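Local coordinates for TRAP-type transporter, periplasmic component (Cupriavidus necator, PDB 4P8B), which binds (S)-2-acetolactate in the periplasm, probably as the solute receptor that delivers it to a TRAP-type membrane transporter, at residues Val144-Ser158 against Val234-Val248. Residues are numbered along the deposited sequence; the frame is centred on the assembly and turned at random.
With X2X ((2S)-2-hydroxy-2-methyl-3-oxobutanoic acid), chain D.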
loop_
_atom_site.group_PDB
_atom_site.type_symbol
_atom_site.label_atom_id
_atom_site.label_comp_id
_atom_site.label_asym_id
_atom_site.label_seq_id
_atom_site.Cartn_x
_atom_site.Cartn_y
_atom_site.Cartn_z
ATOM N N VAL A 144 2.669 -8.846 16.266
ATOM C CA VAL A 144 2.242 -9.170 14.906
ATOM C C VAL A 144 3.461 -9.654 14.110
ATOM O O VAL A 144 4.297 -8.839 13.714
ATOM C CB VAL A 144 1.581 -7.935 14.255
ATOM C CG1 VAL A 144 1.244 -8.168 12.764
ATOM C CG2 VAL A 144 0.323 -7.549 15.039
ATOM N N VAL A 145 3.530 -10.960 13.828
ATOM C CA VAL A 145 4.743 -11.578 13.312
ATOM C C VAL A 145 4.840 -11.331 11.813
ATOM O O VAL A 145 4.032 -11.875 11.034
ATOM C CB VAL A 145 4.747 -13.084 13.579
ATOM C CG1 VAL A 145 6.035 -13.722 13.061
ATOM C CG2 VAL A 145 4.580 -13.372 15.081
ATOM N N PRO A 146 5.803 -10.497 11.388
ATOM C CA PRO A 146 5.969 -10.222 9.961
ATOM C C PRO A 146 6.815 -11.264 9.262
ATOM O O PRO A 146 7.843 -11.687 9.828
ATOM C CB PRO A 146 6.684 -8.877 9.953
ATOM C CG PRO A 146 7.576 -8.954 11.159
ATOM C CD PRO A 146 6.802 -9.770 12.193
ATOM N N LEU A 147 6.421 -11.674 8.065
ATOM C CA LEU A 147 7.062 -12.782 7.373
ATOM C C LEU A 147 7.627 -12.442 5.994
ATOM O O LEU A 147 8.554 -13.097 5.533
ATOM C CB LEU A 147 6.069 -13.927 7.215
ATOM C CG LEU A 147 5.536 -14.515 8.528
ATOM C CD1 LEU A 147 4.512 -15.604 8.233
ATOM C CD2 LEU A 147 6.647 -15.060 9.437
ATOM N N ALA A 148 7.016 -11.486 5.296
ATOM C CA ALA A 148 7.450 -11.156 3.948
ATOM C C ALA A 148 6.861 -9.844 3.504
ATOM O O ALA A 148 5.906 -9.342 4.094
ATOM C CB ALA A 148 7.026 -12.241 2.980
ATOM N N TRP A 149 7.457 -9.303 2.447
ATOM C CA TRP A 149 6.993 -8.095 1.787
ATOM C C TRP A 149 6.327 -8.403 0.460
ATOM O O TRP A 149 6.779 -9.260 -0.308
ATOM C CB TRP A 149 8.170 -7.150 1.495
ATOM C CG TRP A 149 8.890 -6.617 2.699
ATOM C CD1 TRP A 149 9.973 -7.171 3.321
ATOM C CD2 TRP A 149 8.563 -5.442 3.435
ATOM N NE1 TRP A 149 10.330 -6.406 4.393
ATOM C CE2 TRP A 149 9.497 -5.333 4.487
ATOM C CE3 TRP A 149 7.576 -4.453 3.298
ATOM C CZ2 TRP A 149 9.462 -4.284 5.408
ATOM C CZ3 TRP A 149 7.562 -3.410 4.199
ATOM C CH2 TRP A 149 8.496 -3.339 5.251
ATOM N N GLY A 150 5.260 -7.658 0.197
ATOM C CA GLY A 150 4.648 -7.555 -1.122
ATOM C C GLY A 150 4.602 -6.100 -1.529
ATOM O O GLY A 150 5.339 -5.260 -1.023
ATOM N N GLU A 151 3.699 -5.796 -2.453
ATOM C CA GLU A 151 3.601 -4.446 -3.006
ATOM C C GLU A 151 2.210 -4.097 -3.479
ATOM O O GLU A 151 1.554 -4.877 -4.160
ATOM C CB GLU A 151 4.566 -4.314 -4.176
ATOM C CG GLU A 151 4.664 -2.900 -4.763
ATOM C CD GLU A 151 5.978 -2.704 -5.456
ATOM O OE1 GLU A 151 6.992 -2.965 -4.797
ATOM O OE2 GLU A 151 6.005 -2.363 -6.657
ATOM N N ASN A 152 1.754 -2.898 -3.120
ATOM C CA ASN A 152 0.596 -2.291 -3.779
ATOM C C ASN A 152 1.165 -1.462 -4.931
ATOM O O ASN A 152 0.958 -1.815 -6.090
ATOM C CB ASN A 152 -0.215 -1.489 -2.772
ATOM C CG ASN A 152 -1.713 -1.460 -3.096
ATOM O OD1 ASN A 152 -2.215 -2.224 -3.930
ATOM N ND2 ASN A 152 -2.421 -0.595 -2.412
ATOM N N GLY A 153 1.924 -0.420 -4.620
ATOM C CA GLY A 153 2.728 0.261 -5.610
ATOM C C GLY A 153 2.731 1.749 -5.476
ATOM O O GLY A 153 2.246 2.312 -4.516
ATOM N N PHE A 154 3.336 2.401 -6.459
ATOM C CA PHE A 154 3.370 3.869 -6.519
ATOM C C PHE A 154 1.979 4.420 -6.753
ATOM O O PHE A 154 1.264 3.985 -7.686
ATOM C CB PHE A 154 4.357 4.373 -7.584
ATOM C CG PHE A 154 5.778 4.345 -7.112
ATOM C CD1 PHE A 154 6.261 5.354 -6.313
ATOM C CD2 PHE A 154 6.605 3.294 -7.437
ATOM C CE1 PHE A 154 7.579 5.325 -5.842
ATOM C CE2 PHE A 154 7.910 3.253 -6.965
ATOM C CZ PHE A 154 8.389 4.274 -6.173
ATOM N N ARG A 155 1.576 5.355 -5.909
ATOM C CA ARG A 155 0.184 5.786 -5.847
ATOM C C ARG A 155 -0.008 7.046 -6.690
ATOM O O ARG A 155 0.409 8.128 -6.313
ATOM C CB ARG A 155 -0.239 5.995 -4.391
ATOM C CG ARG A 155 -0.081 4.735 -3.549
ATOM C CD ARG A 155 -0.489 4.920 -2.101
ATOM N NE ARG A 155 -1.931 5.129 -1.914
ATOM C CZ ARG A 155 -2.840 4.178 -1.788
ATOM N NH1 ARG A 155 -2.501 2.911 -1.892
ATOM N NH2 ARG A 155 -4.106 4.496 -1.591
ATOM N N GLU A 156 -0.617 6.868 -7.864
ATOM C CA GLU A 156 -0.769 7.936 -8.846
ATOM C C GLU A 156 -2.106 8.640 -8.631
ATOM O O GLU A 156 -3.126 7.983 -8.376
ATOM C CB GLU A 156 -0.635 7.371 -10.263
ATOM C CG GLU A 156 0.544 6.407 -10.462
ATOM C CD GLU A 156 1.908 6.992 -10.138
ATOM O OE1 GLU A 156 2.017 8.146 -9.701
ATOM O OE2 GLU A 156 2.908 6.246 -10.315
ATOM N N VAL A 157 -2.106 9.955 -8.711
ATOM C CA VAL A 157 -3.305 10.753 -8.458
ATOM C C VAL A 157 -4.198 10.864 -9.693
ATOM O O VAL A 157 -3.723 11.138 -10.802
ATOM C CB VAL A 157 -2.925 12.145 -7.869
ATOM C CG1 VAL A 157 -2.058 12.978 -8.846
ATOM C CG2 VAL A 157 -4.159 12.932 -7.471
ATOM N N SER A 158 -5.483 10.596 -9.507
ATOM C CA SER A 158 -6.464 10.715 -10.571
ATOM C C SER A 158 -7.568 11.651 -10.145
ATOM O O SER A 158 -7.807 11.870 -8.967
ATOM C CB SER A 158 -7.067 9.365 -10.939
ATOM O OG SER A 158 -7.924 8.852 -9.916
ATOM N N VAL A 234 -4.998 11.175 -14.969
ATOM C CA VAL A 234 -4.034 10.601 -14.045
ATOM C C VAL A 234 -2.696 11.296 -14.225
ATOM O O VAL A 234 -2.287 11.545 -15.346
ATOM C CB VAL A 234 -3.813 9.097 -14.349
ATOM C CG1 VAL A 234 -2.607 8.548 -13.583
ATOM C CG2 VAL A 234 -5.050 8.295 -14.039
ATOM N N THR A 235 -2.012 11.583 -13.115
ATOM C CA THR A 235 -0.618 12.036 -13.170
ATOM C C THR A 235 0.254 11.049 -12.441
ATOM O O THR A 235 0.005 10.725 -11.288
ATOM C CB THR A 235 -0.472 13.419 -12.569
ATOM O OG1 THR A 235 -1.209 14.318 -13.381
ATOM C CG2 THR A 235 1.005 13.881 -12.546
ATOM N N THR A 236 1.270 10.556 -13.147
ATOM C CA THR A 236 2.108 9.511 -12.593
ATOM C C THR A 236 3.242 10.095 -11.747
ATOM O O THR A 236 4.428 9.812 -11.984
ATOM C CB THR A 236 2.684 8.650 -13.705
ATOM O OG1 THR A 236 3.399 9.489 -14.618
ATOM C CG2 THR A 236 1.565 7.882 -14.438
ATOM N N TRP A 237 2.886 10.912 -10.772
ATOM C CA TRP A 237 3.864 11.617 -9.938
ATOM C C TRP A 237 4.655 10.741 -8.975
ATOM O O TRP A 237 5.674 11.191 -8.465
ATOM C CB TRP A 237 3.168 12.716 -9.175
ATOM C CG TRP A 237 2.122 12.303 -8.159
ATOM C CD1 TRP A 237 1.568 11.060 -7.959
ATOM C CD2 TRP A 237 1.509 13.164 -7.205
ATOM N NE1 TRP A 237 0.641 11.124 -6.954
ATOM C CE2 TRP A 237 0.591 12.397 -6.461
ATOM C CE3 TRP A 237 1.636 14.533 -6.920
ATOM C CZ2 TRP A 237 -0.156 12.943 -5.433
ATOM C CZ3 TRP A 237 0.894 15.067 -5.907
ATOM C CH2 TRP A 237 -0.005 14.276 -5.175
ATOM N N GLY A 238 4.236 9.508 -8.736
ATOM C CA GLY A 238 4.986 8.604 -7.882
ATOM C C GLY A 238 5.227 9.142 -6.488
ATOM O O GLY A 238 6.294 8.850 -5.908
ATOM N N TYR A 239 4.304 9.889 -5.893
ATOM C CA TYR A 239 4.622 10.635 -4.678
ATOM C C TYR A 239 4.956 9.718 -3.501
ATOM O O TYR A 239 5.837 10.049 -2.690
ATOM C CB TYR A 239 3.565 11.677 -4.296
ATOM C CG TYR A 239 2.299 11.189 -3.596
ATOM C CD1 TYR A 239 1.513 10.132 -4.095
ATOM C CD2 TYR A 239 1.851 11.846 -2.477
ATOM C CE1 TYR A 239 0.346 9.746 -3.447
ATOM C CE2 TYR A 239 0.681 11.492 -1.845
ATOM C CZ TYR A 239 -0.070 10.434 -2.333
ATOM O OH TYR A 239 -1.223 10.105 -1.666
ATOM N N VAL A 240 4.276 8.572 -3.397
ATOM C CA VAL A 240 4.585 7.564 -2.392
ATOM C C VAL A 240 4.330 6.203 -3.019
ATOM O O VAL A 240 3.718 6.102 -4.082
ATOM C CB VAL A 240 3.664 7.677 -1.152
ATOM C CG1 VAL A 240 3.760 9.039 -0.507
ATOM C CG2 VAL A 240 2.222 7.341 -1.505
ATOM N N ALA A 241 4.757 5.149 -2.341
ATOM C CA ALA A 241 4.362 3.797 -2.705
ATOM C C ALA A 241 4.113 3.024 -1.430
ATOM O O ALA A 241 4.921 3.102 -0.508
ATOM C CB ALA A 241 5.402 3.098 -3.541
ATOM N N ASP A 242 3.032 2.253 -1.378
ATOM C CA ASP A 242 2.788 1.397 -0.235
ATOM C C ASP A 242 3.187 -0.039 -0.534
ATOM O O ASP A 242 2.604 -0.677 -1.438
ATOM C CB ASP A 242 1.342 1.501 0.344
ATOM C CG ASP A 242 0.222 1.218 -0.648
ATOM O OD1 ASP A 242 0.256 1.702 -1.803
ATOM O OD2 ASP A 242 -0.782 0.589 -0.212
ATOM N N PRO A 243 4.159 -0.557 0.210
ATOM C CA PRO A 243 4.391 -1.998 0.196
ATOM C C PRO A 243 3.310 -2.699 0.968
ATOM O O PRO A 243 2.513 -2.075 1.667
ATOM C CB PRO A 243 5.770 -2.132 0.836
ATOM C CG PRO A 243 5.953 -0.915 1.669
ATOM C CD PRO A 243 5.035 0.148 1.164
ATOM N N LEU A 244 3.301 -4.019 0.835
ATOM C CA LEU A 244 2.448 -4.875 1.636
ATOM C C LEU A 244 3.302 -5.684 2.570
ATOM O O LEU A 244 4.461 -5.943 2.275
ATOM C CB LEU A 244 1.634 -5.821 0.743
ATOM C CG LEU A 244 0.793 -5.198 -0.358
ATOM C CD1 LEU A 244 0.168 -6.272 -1.236
ATOM C CD2 LEU A 244 -0.256 -4.259 0.213
ATOM N N ILE A 245 2.717 -6.127 3.682
ATOM C CA ILE A 245 3.393 -7.023 4.609
ATOM C C ILE A 245 2.479 -8.203 4.909
ATOM O O ILE A 245 1.284 -8.044 5.188
ATOM C CB ILE A 245 3.789 -6.314 5.924
ATOM C CG1 ILE A 245 4.590 -5.043 5.611
ATOM C CG2 ILE A 245 4.590 -7.252 6.820
ATOM C CD1 ILE A 245 4.950 -4.230 6.854
ATOM N N PHE A 246 3.086 -9.386 4.838
ATOM C CA PHE A 246 2.458 -10.661 5.167
ATOM C C PHE A 246 2.697 -10.897 6.662
ATOM O O PHE A 246 3.863 -10.940 7.092
ATOM C CB PHE A 246 3.111 -11.797 4.349
ATOM C CG PHE A 246 2.842 -11.758 2.866
ATOM C CD1 PHE A 246 3.377 -10.772 2.073
ATOM C CD2 PHE A 246 2.069 -12.750 2.264
ATOM C CE1 PHE A 246 3.134 -10.753 0.733
ATOM C CE2 PHE A 246 1.826 -12.728 0.918
ATOM C CZ PHE A 246 2.346 -11.744 0.155
ATOM N N VAL A 247 1.642 -11.070 7.456
ATOM C CA VAL A 247 1.788 -11.182 8.908
ATOM C C VAL A 247 0.864 -12.223 9.497
ATOM O O VAL A 247 -0.154 -12.581 8.916
ATOM C CB VAL A 247 1.470 -9.848 9.632
ATOM C CG1 VAL A 247 2.362 -8.729 9.150
ATOM C CG2 VAL A 247 -0.002 -9.476 9.464
ATOM N N VAL A 248 1.241 -12.712 10.673
ATOM C CA VAL A 248 0.438 -13.671 11.426
ATOM C C VAL A 248 0.333 -13.148 12.847
ATOM O O VAL A 248 1.305 -12.651 13.410
ATOM C CB VAL A 248 1.100 -15.063 11.429
ATOM C CG1 VAL A 248 0.254 -16.070 12.229
ATOM C CG2 VAL A 248 1.294 -15.563 10.036
HETATM O OAD X2X D . -7.696 2.057 0.302
HETATM C CAH X2X D . -6.857 2.018 -0.655
HETATM O OAE X2X D . -6.720 2.993 -1.451
HETATM C CAI X2X D . -5.996 0.813 -0.851
HETATM C CAB X2X D . -6.878 -0.330 -1.305
HETATM O OAF X2X D . -4.914 1.095 -1.691
HETATM C CAG X2X D . -5.412 0.527 0.495
HETATM O OAC X2X D . -5.905 -0.342 1.214
HETATM C CAA X2X D . -4.248 1.319 0.985
#
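From Val-145 paired with Val-248 to Phe-154 paired with Ala-241, the two strands run antiparallel, their axes approaching to 3.8 Å; beyond the loop 236-240, pairing resumes at Val-157 with Thr-235. The register slips by one residue at a classic beta bulge, where Asn-152 N and Gly-153 N both donate to Asp-242 O, the first at 2.9 Å. At the backbone angles of Gly-153 a CB would be jammed against the carbonyl O of Asn-152, which calls for glycine. Next to the bulge, the Asp-242 carboxylate receives two pocket side chains. Asn-152 ND2 reaches OD2 of Asp-242 on its syn side at 3.0 Å, whereas Arg-155 NH1 makes a salt bridge to Asp-242 OD1 at 3.0 Å from above the carboxylate plane, guanidinium and carboxylate standing 78° apart. Ser-97 OG is also hydrogen-bonded to Asp-242 OD2. Glu-215 pairs with Arg-155 NE, so NH1 and NE are each fixed by a salt bridge. Arg-155 presents NH2 to acetolactate OAE at 3.0 Å and NH1 to OAF in a nearly straight bond (167°). Farther along, Ala-241 CB sits over the centre of the Phe-154 ring in a CH-pi contact, 3.7 Å from the centroid. The Trp-237 ring lies between Val-157 CG1 on one face and Tyr-239 CB on the other, while its NE1 donates to Arg-155 O. Bent at chi2 (-58°), Glu-156 turns OE1 back to accept Gly-238 N at 2.8 Å through the syn lone pair, holding the loop. Within strand 144-154, Trp-149 CZ3 lies alongside Ile-245 CG1 at 3.7 Å. Two strand connections passing between two sheets beside the ligand are characteristic of the bilobed periplasmic binding protein fold, with acetolactate bound at the interdomain cleft.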